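Local coordinates for protein Afp3 (Serratia entomophila, PDB 6RBN) that probably forms part of the contractile sheath surrounding the inner tube of the anti-feeding prophage, a phage-tail-like injection system, at residues L31-F36 against E163-A168; L146-G151 against K181-L186; D342-R345 against V349-L352. One frame throughout, in Å; residues are numbered along the deposited sequence.

Interaction 1: L31-F36 against E163-A168; sequences LFVARF and ETYRTA
The ring of Tyr165 reaches from its helix to the end of strand 31-34, and the guanidinium of Arg35 lies over one of its faces. This is a cation-pi contact of the off-centre kind: Arg35 CZ stands 4.3 Å from the ring centroid, displaced toward the CD1 rim, and the two planes are inclined by 38° and not stacked flat. The closest approach is from Arg35 NH2 to Tyr165 CD1, 3.4 Å. Side-chain shape explains the meeting. Tyr165 holds CG anti to its backbone N (chi1 -174°), which sends the ring straight toward the strand, while Arg35 is extended from CG to NE and runs antiparallel to the tyrosine side chain. The edge of the ring has a different neighbour, since Val33 O lies near its plane, 3.8 Å from Tyr165 CE2. At the far end, the hydroxyl sits beside the backbone of the strand, with Tyr165 OH 3.6 Å from Ala34 C, and Val33 CG1 packs 4.1 Å from the same Tyr165 OH. None of these contacts is a hydrogen bond. The polar ends are satisfied by other residues: Tyr165 OH bonds to Leu131 O, and Arg35 NH1 forms a salt bridge with Asp160, which probably helps fix the guanidinium over the ring. The principle illustrated is that a flat cation can cover an aromatic face while one of its nitrogens, NH1, pairs with a carboxylate. Strand 31-34 is an edge strand, within this chain, of a small mixed sheet, paired in parallel with strand 127-130; Phe32 and Phe36 pack on helix 111-120, Phe32 also touches helix 271-284, and Tyr165 joins helix 163-172 to the strand's end.

Interaction 2: L146-G151 against K181-L186; sequences LIDEVG and KGYFLL
The last, weakly bonded turn of helix 143-149 meets the loop that leads into strand 185-188 through a shared carboxylate, that of Asp148, which receives Tyr183 on one oxygen and Lys181 on the other. Tyr183 OH donates to Asp148 OD1 over 2.9 Å, arriving nearly along the C-O axis; OD1 lies at the ring edge, near its plane, and the carboxylate and ring planes are 21° apart. Lys181 NZ completes a salt bridge to Asp148 OD2, although the modelled 2.5 Å is shorter than expected and doubtful as a length. The lysine chain, extended beyond CG, carries NZ to OD2, and it crosses the aspartate side chain at about a right angle. The helix also offers an apolar group. In Ile147, chi1 -58° sets CG1 anti to the carbonyl carbon, beside the backbone N, and leaves CG2 anti to the N; this methyl packs obliquely against the ring, 3.6 Å from Tyr183 CZ. Two bonds thus hold the carboxylate, with the negative charge probably offset by the lysine. Lys181 NZ has further partners: Gln179 of the same chain and, in a salt bridge, Asp211 of a neighbouring Afp2 chain, while Asp148 packs on Ser209 of that chain. The arrangement is that of a helix end bound to the loop entering a parallel beta pair, strands 185-188 and 204-207, at a subunit interface of the sheath-tube complex.

Interaction 3: D342-R345 against V349-L352; sequences DDWR and VRRL
Arg350 lays its guanidinium flat on the indole of Trp344, a stacked cation-pi pair that ties the loop before helix 347-364 to residues near the start of the helix, within the C-terminal domain of the tail sheath family. Its CB leaves the helix with CG anti to the backbone N (chi1 173°), and bends at chi2 and chi3 then fold the chain over the ring. CD is the first atom to touch, 3.8 Å from Trp344 CE3. NE follows at the same side of the six-membered ring, 3.8 Å from Trp344 CZ3. CZ reaches Trp344 CZ3 at 3.5 Å, and the guanidinium centre lies 3.7 Å from that of the ring with the planes only 7° apart. NH1 sits over the middle of the indole, 3.5 Å from Trp344 CD2. NH2, at 3.8 Å from Trp344 CH2, turns to charge: it forms salt bridges with Asp354 of its own chain and Glu14 of an Afp2 chain, so the cation probably stays on the face under the pull of two carboxylates. The indole is filled in on its other face by Asp343 CB, and Phe353 meets it edge-to-face. Gln350 of another Afp2 chain packs on Asp343, Trp344 and Val349. Beside the stack, Val349 CG1 lies 3.8 Å from the backbone atom Asp343 O.

Interactions 1 and 2 are interleaved in sequence: a segment of one falls between the segments of the other. Their centres lie 16 Å apart, and they touch where Leu31 CD2 packs 3.7 Å from Ile147 CG1, so the strand that meets helix 163-172 also borders helix 143-149. Interaction 2 in turn touches interaction 3, 19 Å away between centres: Phe184 CE1 is 4.2 Å from Arg350 CG, and Phe184 CD2 is 4.2 Å from Arg351 CD. Interactions 1 and 3, on opposite sides of the chain's centre, have nearest atoms about 12 Å apart. Interaction 2 as a whole therefore bridges the other two, through Ile147 on one segment and Phe184 on the other, and Afp2 chains touch interactions 2 and 3 but not 1.

Interaction 1: L31-F36 against E163-A168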
ATOM      1  N   LEU D  31      41.506  55.535   1.534  1.00 80.12           N
ATOM      2  CA  LEU D  31      41.208  56.965   1.648  1.00 80.12           C
ATOM      3  C   LEU D  31      42.469  57.751   1.292  1.00 80.12           C
ATOM      4  O   LEU D  31      43.284  58.080   2.157  1.00 80.12           O
ATOM      5  CB  LEU D  31      40.710  57.315   3.045  1.00 80.12           C
ATOM      6  CG  LEU D  31      40.383  58.794   3.293  1.00 80.12           C
ATOM      7  CD1 LEU D  31      39.238  59.268   2.446  1.00 80.12           C
ATOM      8  CD2 LEU D  31      40.124  59.042   4.746  1.00 80.12           C
ATOM      9  N   PHE D  32      42.627  58.082   0.019  1.00 80.38           N
ATOM     10  CA  PHE D  32      43.838  58.755  -0.426  1.00 80.38           C
ATOM     11  C   PHE D  32      43.789  60.226  -0.032  1.00 80.38           C
ATOM     12  O   PHE D  32      42.948  60.982  -0.526  1.00 80.38           O
ATOM     13  CB  PHE D  32      44.011  58.603  -1.931  1.00 80.38           C
ATOM     14  CG  PHE D  32      44.171  57.188  -2.372  1.00 80.38           C
ATOM     15  CD1 PHE D  32      45.348  56.507  -2.137  1.00 80.38           C
ATOM     16  CD2 PHE D  32      43.153  56.541  -3.038  1.00 80.38           C
ATOM     17  CE1 PHE D  32      45.501  55.206  -2.538  1.00 80.38           C
ATOM     18  CE2 PHE D  32      43.309  55.244  -3.450  1.00 80.38           C
ATOM     19  CZ  PHE D  32      44.482  54.576  -3.194  1.00 80.38           C
ATOM     20  N   VAL D  33      44.690  60.626   0.857  1.00 83.18           N
ATOM     21  CA  VAL D  33      44.825  62.014   1.282  1.00 83.18           C
ATOM     22  C   VAL D  33      45.979  62.601   0.480  1.00 83.18           C
ATOM     23  O   VAL D  33      47.149  62.327   0.756  1.00 83.18           O
ATOM     24  CB  VAL D  33      45.063  62.128   2.788  1.00 83.18           C
ATOM     25  CG1 VAL D  33      45.256  63.576   3.184  1.00 83.18           C
ATOM     26  CG2 VAL D  33      43.909  61.517   3.551  1.00 83.18           C
ATOM     27  N   ALA D  34      45.655  63.404  -0.529  1.00 85.53           N
ATOM     28  CA  ALA D  34      46.668  64.011  -1.378  1.00 85.53           C
ATOM     29  C   ALA D  34      46.148  65.357  -1.868  1.00 85.53           C
ATOM     30  O   ALA D  34      45.091  65.828  -1.438  1.00 85.53           O
ATOM     31  CB  ALA D  34      47.039  63.078  -2.533  1.00 85.53           C
ATOM     32  N   ARG D  35      46.897  65.976  -2.777  1.00 89.33           N
ATOM     33  CA  ARG D  35      46.565  67.310  -3.280  1.00 89.33           C
ATOM     34  C   ARG D  35      45.681  67.190  -4.519  1.00 89.33           C
ATOM     35  O   ARG D  35      46.094  67.428  -5.654  1.00 89.33           O
ATOM     36  CB  ARG D  35      47.834  68.094  -3.582  1.00 89.33           C
ATOM     37  CG  ARG D  35      48.667  68.445  -2.371  1.00 89.33           C
ATOM     38  CD  ARG D  35      49.868  69.280  -2.778  1.00 89.33           C
ATOM     39  NE  ARG D  35      50.666  69.709  -1.633  1.00 89.33           N
ATOM     40  CZ  ARG D  35      51.706  69.035  -1.152  1.00 89.33           C
ATOM     41  NH1 ARG D  35      52.080  67.899  -1.720  1.00 89.33           N
ATOM     42  NH2 ARG D  35      52.373  69.502  -0.108  1.00 89.33           N
ATOM     43  N   PHE D  36      44.431  66.814  -4.280  1.00 87.04           N
ATOM     44  CA  PHE D  36      43.451  66.720  -5.350  1.00 87.04           C
ATOM     45  C   PHE D  36      42.787  68.073  -5.550  1.00 87.04           C
ATOM     46  O   PHE D  36      42.413  68.743  -4.584  1.00 87.04           O
ATOM     47  CB  PHE D  36      42.398  65.660  -5.036  1.00 87.04           C
ATOM     48  CG  PHE D  36      42.953  64.276  -4.922  1.00 87.04           C
ATOM     49  CD1 PHE D  36      43.320  63.569  -6.050  1.00 87.04           C
ATOM     50  CD2 PHE D  36      43.100  63.678  -3.684  1.00 87.04           C
ATOM     51  CE1 PHE D  36      43.836  62.297  -5.948  1.00 87.04           C
ATOM     52  CE2 PHE D  36      43.611  62.404  -3.575  1.00 87.04           C
ATOM     53  CZ  PHE D  36      43.980  61.713  -4.708  1.00 87.04           C
ATOM     54  N   GLU D 163      57.587  64.932   1.948  1.00 94.81           N
ATOM     55  CA  GLU D 163      57.900  64.157   3.142  1.00 94.81           C
ATOM     56  C   GLU D 163      57.208  64.726   4.374  1.00 94.81           C
ATOM     57  O   GLU D 163      56.669  63.970   5.188  1.00 94.81           O
ATOM     58  CB  GLU D 163      59.415  64.116   3.346  1.00 94.81           C
ATOM     59  CG  GLU D 163      59.915  63.069   4.334  1.00 94.81           C
ATOM     60  CD  GLU D 163      59.964  63.555   5.769  1.00 94.81           C
ATOM     61  OE1 GLU D 163      60.116  64.776   5.980  1.00 94.81           O
ATOM     62  OE2 GLU D 163      59.858  62.713   6.686  1.00 94.81           O
ATOM     63  N   THR D 164      57.226  66.048   4.539  1.00 93.71           N
ATOM     64  CA  THR D 164      56.578  66.673   5.683  1.00 93.71           C
ATOM     65  C   THR D 164      55.063  66.708   5.551  1.00 93.71           C
ATOM     66  O   THR D 164      54.375  66.926   6.553  1.00 93.71           O
ATOM     67  CB  THR D 164      57.101  68.094   5.875  1.00 93.71           C
ATOM     68  OG1 THR D 164      56.824  68.867   4.703  1.00 93.71           O
ATOM     69  CG2 THR D 164      58.599  68.078   6.123  1.00 93.71           C
ATOM     70  N   TYR D 165      54.538  66.514   4.341  1.00 91.00           N
ATOM     71  CA  TYR D 165      53.096  66.413   4.155  1.00 91.00           C
ATOM     72  C   TYR D 165      52.561  65.128   4.769  1.00 91.00           C
ATOM     73  O   TYR D 165      51.513  65.134   5.420  1.00 91.00           O
ATOM     74  CB  TYR D 165      52.773  66.466   2.664  1.00 91.00           C
ATOM     75  CG  TYR D 165      51.306  66.523   2.297  1.00 91.00           C
ATOM     76  CD1 TYR D 165      50.628  67.730   2.247  1.00 91.00           C
ATOM     77  CD2 TYR D 165      50.603  65.368   2.004  1.00 91.00           C
ATOM     78  CE1 TYR D 165      49.292  67.780   1.899  1.00 91.00           C
ATOM     79  CE2 TYR D 165      49.275  65.406   1.659  1.00 91.00           C
ATOM     80  CZ  TYR D 165      48.625  66.611   1.610  1.00 91.00           C
ATOM     81  OH  TYR D 165      47.297  66.636   1.267  1.00 91.00           O
ATOM     82  N   ARG D 166      53.275  64.018   4.571  1.00 89.38           N
ATOM     83  CA  ARG D 166      52.804  62.727   5.059  1.00 89.38           C
ATOM     84  C   ARG D 166      52.959  62.606   6.566  1.00 89.38           C
ATOM     85  O   ARG D 166      52.159  61.931   7.221  1.00 89.38           O
ATOM     86  CB  ARG D 166      53.559  61.604   4.359  1.00 89.38           C
ATOM     87  CG  ARG D 166      53.207  61.457   2.905  1.00 89.38           C
ATOM     88  CD  ARG D 166      54.089  60.428   2.248  1.00 89.38           C
ATOM     89  NE  ARG D 166      55.463  60.906   2.178  1.00 89.38           N
ATOM     90  CZ  ARG D 166      56.469  60.212   1.668  1.00 89.38           C
ATOM     91  NH1 ARG D 166      56.253  59.016   1.161  1.00 89.38           N
ATOM     92  NH2 ARG D 166      57.690  60.724   1.645  1.00 89.38           N
ATOM     93  N   THR D 167      53.991  63.240   7.131  1.00 89.62           N
ATOM     94  CA  THR D 167      54.202  63.216   8.572  1.00 89.62           C
ATOM     95  C   THR D 167      53.081  63.933   9.319  1.00 89.62           C
ATOM     96  O   THR D 167      52.682  63.486  10.400  1.00 89.62           O
ATOM     97  CB  THR D 167      55.566  63.837   8.890  1.00 89.62           C
ATOM     98  OG1 THR D 167      56.578  63.138   8.157  1.00 89.62           O
ATOM     99  CG2 THR D 167      55.898  63.744  10.369  1.00 89.62           C
ATOM    100  N   ALA D 168      52.531  64.999   8.740  1.00 89.37           N
ATOM    101  CA  ALA D 168      51.362  65.640   9.328  1.00 89.37           C
ATOM    102  C   ALA D 168      50.117  64.774   9.193  1.00 89.37           C
ATOM    103  O   ALA D 168      49.224  64.836  10.044  1.00 89.37           O
ATOM    104  CB  ALA D 168      51.132  67.003   8.682  1.00 89.37           C
TER

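Interaction 2: L146-G151 against K181-L186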
ATOM      1  N   LEU D 146      35.749  62.715  10.353  1.00 89.82           N
ATOM      2  CA  LEU D 146      35.093  62.517   9.069  1.00 89.82           C
ATOM      3  C   LEU D 146      35.251  61.099   8.548  1.00 89.82           C
ATOM      4  O   LEU D 146      34.443  60.665   7.722  1.00 89.82           O
ATOM      5  CB  LEU D 146      35.645  63.490   8.027  1.00 89.82           C
ATOM      6  CG  LEU D 146      35.369  64.978   8.196  1.00 89.82           C
ATOM      7  CD1 LEU D 146      36.115  65.751   7.135  1.00 89.82           C
ATOM      8  CD2 LEU D 146      33.886  65.256   8.116  1.00 89.82           C
ATOM      9  N   ILE D 147      36.279  60.376   8.996  1.00 87.79           N
ATOM     10  CA  ILE D 147      36.467  59.001   8.549  1.00 87.79           C
ATOM     11  C   ILE D 147      35.437  58.092   9.198  1.00 87.79           C
ATOM     12  O   ILE D 147      34.930  57.160   8.569  1.00 87.79           O
ATOM     13  CB  ILE D 147      37.904  58.535   8.843  1.00 87.79           C
ATOM     14  CG1 ILE D 147      38.895  59.453   8.160  1.00 87.79           C
ATOM     15  CG2 ILE D 147      38.151  57.147   8.304  1.00 87.79           C
ATOM     16  CD1 ILE D 147      40.309  59.194   8.551  1.00 87.79           C
ATOM     17  N   ASP D 148      35.093  58.361  10.457  1.00 90.67           N
ATOM     18  CA  ASP D 148      34.127  57.526  11.157  1.00 90.67           C
ATOM     19  C   ASP D 148      32.705  57.738  10.663  1.00 90.67           C
ATOM     20  O   ASP D 148      31.859  56.861  10.861  1.00 90.67           O
ATOM     21  CB  ASP D 148      34.198  57.796  12.655  1.00 90.67           C
ATOM     22  CG  ASP D 148      35.513  57.361  13.255  1.00 90.67           C
ATOM     23  OD1 ASP D 148      36.134  56.427  12.712  1.00 90.67           O
ATOM     24  OD2 ASP D 148      35.925  57.949  14.278  1.00 90.67           O
ATOM     25  N   GLU D 149      32.420  58.879  10.029  1.00 92.94           N
ATOM     26  CA  GLU D 149      31.080  59.115   9.512  1.00 92.94           C
ATOM     27  C   GLU D 149      30.799  58.275   8.275  1.00 92.94           C
ATOM     28  O   GLU D 149      29.647  57.906   8.027  1.00 92.94           O
ATOM     29  CB  GLU D 149      30.890  60.597   9.202  1.00 92.94           C
ATOM     30  CG  GLU D 149      30.900  61.482  10.431  1.00 92.94           C
ATOM     31  CD  GLU D 149      30.711  62.947  10.097  1.00 92.94           C
ATOM     32  OE1 GLU D 149      30.674  63.288   8.898  1.00 92.94           O
ATOM     33  OE2 GLU D 149      30.605  63.763  11.038  1.00 92.94           O
ATOM     34  N   VAL D 150      31.818  57.970   7.494  1.00 91.44           N
ATOM     35  CA  VAL D 150      31.687  57.057   6.366  1.00 91.44           C
ATOM     36  C   VAL D 150      31.974  55.650   6.873  1.00 91.44           C
ATOM     37  O   VAL D 150      32.912  55.434   7.643  1.00 91.44           O
ATOM     38  CB  VAL D 150      32.638  57.461   5.227  1.00 91.44           C
ATOM     39  CG1 VAL D 150      32.429  56.580   4.013  1.00 91.44           C
ATOM     40  CG2 VAL D 150      32.456  58.926   4.873  1.00 91.44           C
ATOM     41  N   GLY D 151      31.164  54.682   6.451  1.00 92.21           N
ATOM     42  CA  GLY D 151      31.162  53.402   7.138  1.00 92.21           C
ATOM     43  C   GLY D 151      32.319  52.491   6.764  1.00 92.21           C
ATOM     44  O   GLY D 151      32.737  51.650   7.564  1.00 92.21           O
ATOM     45  N   LYS D 181      38.947  50.066  15.382  1.00 85.94           N
ATOM     46  CA  LYS D 181      38.039  50.410  14.299  1.00 85.94           C
ATOM     47  C   LYS D 181      38.363  49.691  13.001  1.00 85.94           C
ATOM     48  O   LYS D 181      37.589  49.794  12.044  1.00 85.94           O
ATOM     49  CB  LYS D 181      38.057  51.919  14.065  1.00 85.94           C
ATOM     50  CG  LYS D 181      37.475  52.719  15.207  1.00 85.94           C
ATOM     51  CD  LYS D 181      37.556  54.201  14.928  1.00 85.94           C
ATOM     52  CE  LYS D 181      37.017  55.002  16.093  1.00 85.94           C
ATOM     53  NZ  LYS D 181      37.157  56.461  15.864  1.00 85.94           N
ATOM     54  N   GLY D 182      39.481  48.980  12.941  1.00 84.19           N
ATOM     55  CA  GLY D 182      39.799  48.159  11.796  1.00 84.19           C
ATOM     56  C   GLY D 182      40.515  48.854  10.665  1.00 84.19           C
ATOM     57  O   GLY D 182      40.558  48.305   9.559  1.00 84.19           O
ATOM     58  N   TYR D 183      41.077  50.037  10.894  1.00 82.39           N
ATOM     59  CA  TYR D 183      41.812  50.699   9.830  1.00 82.39           C
ATOM     60  C   TYR D 183      43.201  50.093   9.699  1.00 82.39           C
ATOM     61  O   TYR D 183      43.699  49.417  10.600  1.00 82.39           O
ATOM     62  CB  TYR D 183      41.927  52.200  10.083  1.00 82.39           C
ATOM     63  CG  TYR D 183      40.600  52.898  10.188  1.00 82.39           C
ATOM     64  CD1 TYR D 183      39.764  53.000   9.090  1.00 82.39           C
ATOM     65  CD2 TYR D 183      40.210  53.506  11.371  1.00 82.39           C
ATOM     66  CE1 TYR D 183      38.550  53.644   9.179  1.00 82.39           C
ATOM     67  CE2 TYR D 183      39.003  54.162  11.465  1.00 82.39           C
ATOM     68  CZ  TYR D 183      38.178  54.224  10.368  1.00 82.39           C
ATOM     69  OH  TYR D 183      36.972  54.875  10.459  1.00 82.39           O
ATOM     70  N   PHE D 184      43.833  50.350   8.559  1.00 76.28           N
ATOM     71  CA  PHE D 184      45.160  49.802   8.297  1.00 76.28           C
ATOM     72  C   PHE D 184      45.932  50.839   7.498  1.00 76.28           C
ATOM     73  O   PHE D 184      45.584  51.121   6.350  1.00 76.28           O
ATOM     74  CB  PHE D 184      45.063  48.479   7.546  1.00 76.28           C
ATOM     75  CG  PHE D 184      46.351  47.717   7.491  1.00 76.28           C
ATOM     76  CD1 PHE D 184      46.783  46.992   8.587  1.00 76.28           C
ATOM     77  CD2 PHE D 184      47.126  47.718   6.347  1.00 76.28           C
ATOM     78  CE1 PHE D 184      47.960  46.280   8.547  1.00 76.28           C
ATOM     79  CE2 PHE D 184      48.309  47.011   6.301  1.00 76.28           C
ATOM     80  CZ  PHE D 184      48.724  46.291   7.405  1.00 76.28           C
ATOM     81  N   LEU D 185      46.968  51.409   8.102  1.00 77.45           N
ATOM     82  CA  LEU D 185      47.756  52.456   7.468  1.00 77.45           C
ATOM     83  C   LEU D 185      48.836  51.854   6.584  1.00 77.45           C
ATOM     84  O   LEU D 185      49.505  50.891   6.968  1.00 77.45           O
ATOM     85  CB  LEU D 185      48.388  53.355   8.530  1.00 77.45           C
ATOM     86  CG  LEU D 185      49.273  54.518   8.084  1.00 77.45           C
ATOM     87  CD1 LEU D 185      48.496  55.512   7.265  1.00 77.45           C
ATOM     88  CD2 LEU D 185      49.874  55.194   9.291  1.00 77.45           C
ATOM     89  N   LEU D 186      49.002  52.423   5.395  1.00 76.63           N
ATOM     90  CA  LEU D 186      50.070  52.042   4.475  1.00 76.63           C
ATOM     91  C   LEU D 186      51.049  53.209   4.403  1.00 76.63           C
ATOM     92  O   LEU D 186      50.926  54.093   3.555  1.00 76.63           O
ATOM     93  CB  LEU D 186      49.523  51.690   3.103  1.00 76.63           C
ATOM     94  CG  LEU D 186      48.640  50.453   3.026  1.00 76.63           C
ATOM     95  CD1 LEU D 186      48.100  50.272   1.625  1.00 76.63           C
ATOM     96  CD2 LEU D 186      49.430  49.245   3.460  1.00 76.63           C
TER

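Interaction 3: D342-R345 against V349-L352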
ATOM      1  N   ASP D 342      54.916  37.791  17.977  1.00 94.60           N
ATOM      2  CA  ASP D 342      54.748  36.559  17.215  1.00 94.60           C
ATOM      3  C   ASP D 342      53.323  36.440  16.682  1.00 94.60           C
ATOM      4  O   ASP D 342      53.081  35.769  15.674  1.00 94.60           O
ATOM      5  CB  ASP D 342      55.101  35.367  18.104  1.00 94.60           C
ATOM      6  CG  ASP D 342      55.392  34.104  17.317  1.00 94.60           C
ATOM      7  OD1 ASP D 342      55.377  34.137  16.070  1.00 94.60           O
ATOM      8  OD2 ASP D 342      55.643  33.060  17.954  1.00 94.60           O
ATOM      9  N   ASP D 343      52.367  37.093  17.342  1.00 90.56           N
ATOM     10  CA  ASP D 343      50.980  37.005  16.902  1.00 90.56           C
ATOM     11  C   ASP D 343      50.723  37.860  15.670  1.00 90.56           C
ATOM     12  O   ASP D 343      50.205  37.365  14.664  1.00 90.56           O
ATOM     13  CB  ASP D 343      50.040  37.418  18.034  1.00 90.56           C
ATOM     14  CG  ASP D 343      50.008  36.409  19.160  1.00 90.56           C
ATOM     15  OD1 ASP D 343      50.215  35.207  18.893  1.00 90.56           O
ATOM     16  OD2 ASP D 343      49.773  36.815  20.316  1.00 90.56           O
ATOM     17  N   TRP D 344      51.077  39.140  15.722  1.00 81.89           N
ATOM     18  CA  TRP D 344      50.676  40.102  14.703  1.00 81.89           C
ATOM     19  C   TRP D 344      51.855  40.528  13.836  1.00 81.89           C
ATOM     20  O   TRP D 344      51.980  41.692  13.457  1.00 81.89           O
ATOM     21  CB  TRP D 344      50.023  41.319  15.346  1.00 81.89           C
ATOM     22  CG  TRP D 344      48.884  40.950  16.231  1.00 81.89           C
ATOM     23  CD1 TRP D 344      48.868  40.979  17.589  1.00 81.89           C
ATOM     24  CD2 TRP D 344      47.616  40.421  15.826  1.00 81.89           C
ATOM     25  NE1 TRP D 344      47.657  40.541  18.058  1.00 81.89           N
ATOM     26  CE2 TRP D 344      46.870  40.188  16.994  1.00 81.89           C
ATOM     27  CE3 TRP D 344      47.033  40.137  14.589  1.00 81.89           C
ATOM     28  CZ2 TRP D 344      45.576  39.688  16.965  1.00 81.89           C
ATOM     29  CZ3 TRP D 344      45.747  39.641  14.564  1.00 81.89           C
ATOM     30  CH2 TRP D 344      45.034  39.422  15.741  1.00 81.89           C
ATOM     31  N   ARG D 345      52.730  39.577  13.510  1.00 81.59           N
ATOM     32  CA  ARG D 345      53.921  39.885  12.729  1.00 81.59           C
ATOM     33  C   ARG D 345      53.593  40.133  11.265  1.00 81.59           C
ATOM     34  O   ARG D 345      54.174  41.025  10.639  1.00 81.59           O
ATOM     35  CB  ARG D 345      54.928  38.745  12.854  1.00 81.59           C
ATOM     36  CG  ARG D 345      56.271  39.024  12.222  1.00 81.59           C
ATOM     37  CD  ARG D 345      57.209  37.845  12.394  1.00 81.59           C
ATOM     38  NE  ARG D 345      57.514  37.586  13.798  1.00 81.59           N
ATOM     39  CZ  ARG D 345      58.464  38.211  14.484  1.00 81.59           C
ATOM     40  NH1 ARG D 345      59.209  39.139  13.900  1.00 81.59           N
ATOM     41  NH2 ARG D 345      58.672  37.909  15.757  1.00 81.59           N
ATOM     42  N   VAL D 349      47.839  37.776   8.438  1.00 71.90           N
ATOM     43  CA  VAL D 349      47.247  37.356   9.703  1.00 71.90           C
ATOM     44  C   VAL D 349      46.508  38.519  10.347  1.00 71.90           C
ATOM     45  O   VAL D 349      45.427  38.348  10.923  1.00 71.90           O
ATOM     46  CB  VAL D 349      48.337  36.779  10.623  1.00 71.90           C
ATOM     47  CG1 VAL D 349      47.761  36.351  11.959  1.00 71.90           C
ATOM     48  CG2 VAL D 349      49.031  35.621   9.944  1.00 71.90           C
ATOM     49  N   ARG D 350      47.054  39.729  10.224  1.00 73.26           N
ATOM     50  CA  ARG D 350      46.435  40.898  10.832  1.00 73.26           C
ATOM     51  C   ARG D 350      45.165  41.314  10.100  1.00 73.26           C
ATOM     52  O   ARG D 350      44.149  41.609  10.736  1.00 73.26           O
ATOM     53  CB  ARG D 350      47.436  42.050  10.863  1.00 73.26           C
ATOM     54  CG  ARG D 350      46.888  43.384  11.321  1.00 73.26           C
ATOM     55  CD  ARG D 350      46.595  43.436  12.809  1.00 73.26           C
ATOM     56  NE  ARG D 350      45.215  43.088  13.121  1.00 73.26           N
ATOM     57  CZ  ARG D 350      44.734  42.973  14.352  1.00 73.26           C
ATOM     58  NH1 ARG D 350      45.521  43.187  15.397  1.00 73.26           N
ATOM     59  NH2 ARG D 350      43.465  42.651  14.543  1.00 73.26           N
ATOM     60  N   ARG D 351      45.197  41.338   8.768  1.00 73.30           N
ATOM     61  CA  ARG D 351      44.028  41.755   8.008  1.00 73.30           C
ATOM     62  C   ARG D 351      42.965  40.672   7.896  1.00 73.30           C
ATOM     63  O   ARG D 351      41.849  40.974   7.471  1.00 73.30           O
ATOM     64  CB  ARG D 351      44.432  42.218   6.607  1.00 73.30           C
ATOM     65  CG  ARG D 351      45.208  43.518   6.601  1.00 73.30           C
ATOM     66  CD  ARG D 351      45.559  43.963   5.197  1.00 73.30           C
ATOM     67  NE  ARG D 351      44.381  44.336   4.423  1.00 73.30           N
ATOM     68  CZ  ARG D 351      43.948  43.669   3.359  1.00 73.30           C
ATOM     69  NH1 ARG D 351      44.601  42.599   2.937  1.00 73.30           N
ATOM     70  NH2 ARG D 351      42.865  44.080   2.714  1.00 73.30           N
ATOM     71  N   LEU D 352      43.281  39.424   8.245  1.00 71.13           N
ATOM     72  CA  LEU D 352      42.239  38.414   8.375  1.00 71.13           C
ATOM     73  C   LEU D 352      41.375  38.689   9.596  1.00 71.13           C
ATOM     74  O   LEU D 352      40.143  38.637   9.523  1.00 71.13           O
ATOM     75  CB  LEU D 352      42.852  37.021   8.466  1.00 71.13           C
ATOM     76  CG  LEU D 352      41.874  35.866   8.660  1.00 71.13           C
ATOM     77  CD1 LEU D 352      40.950  35.734   7.472  1.00 71.13           C
ATOM     78  CD2 LEU D 352      42.627  34.580   8.906  1.00 71.13           C
TER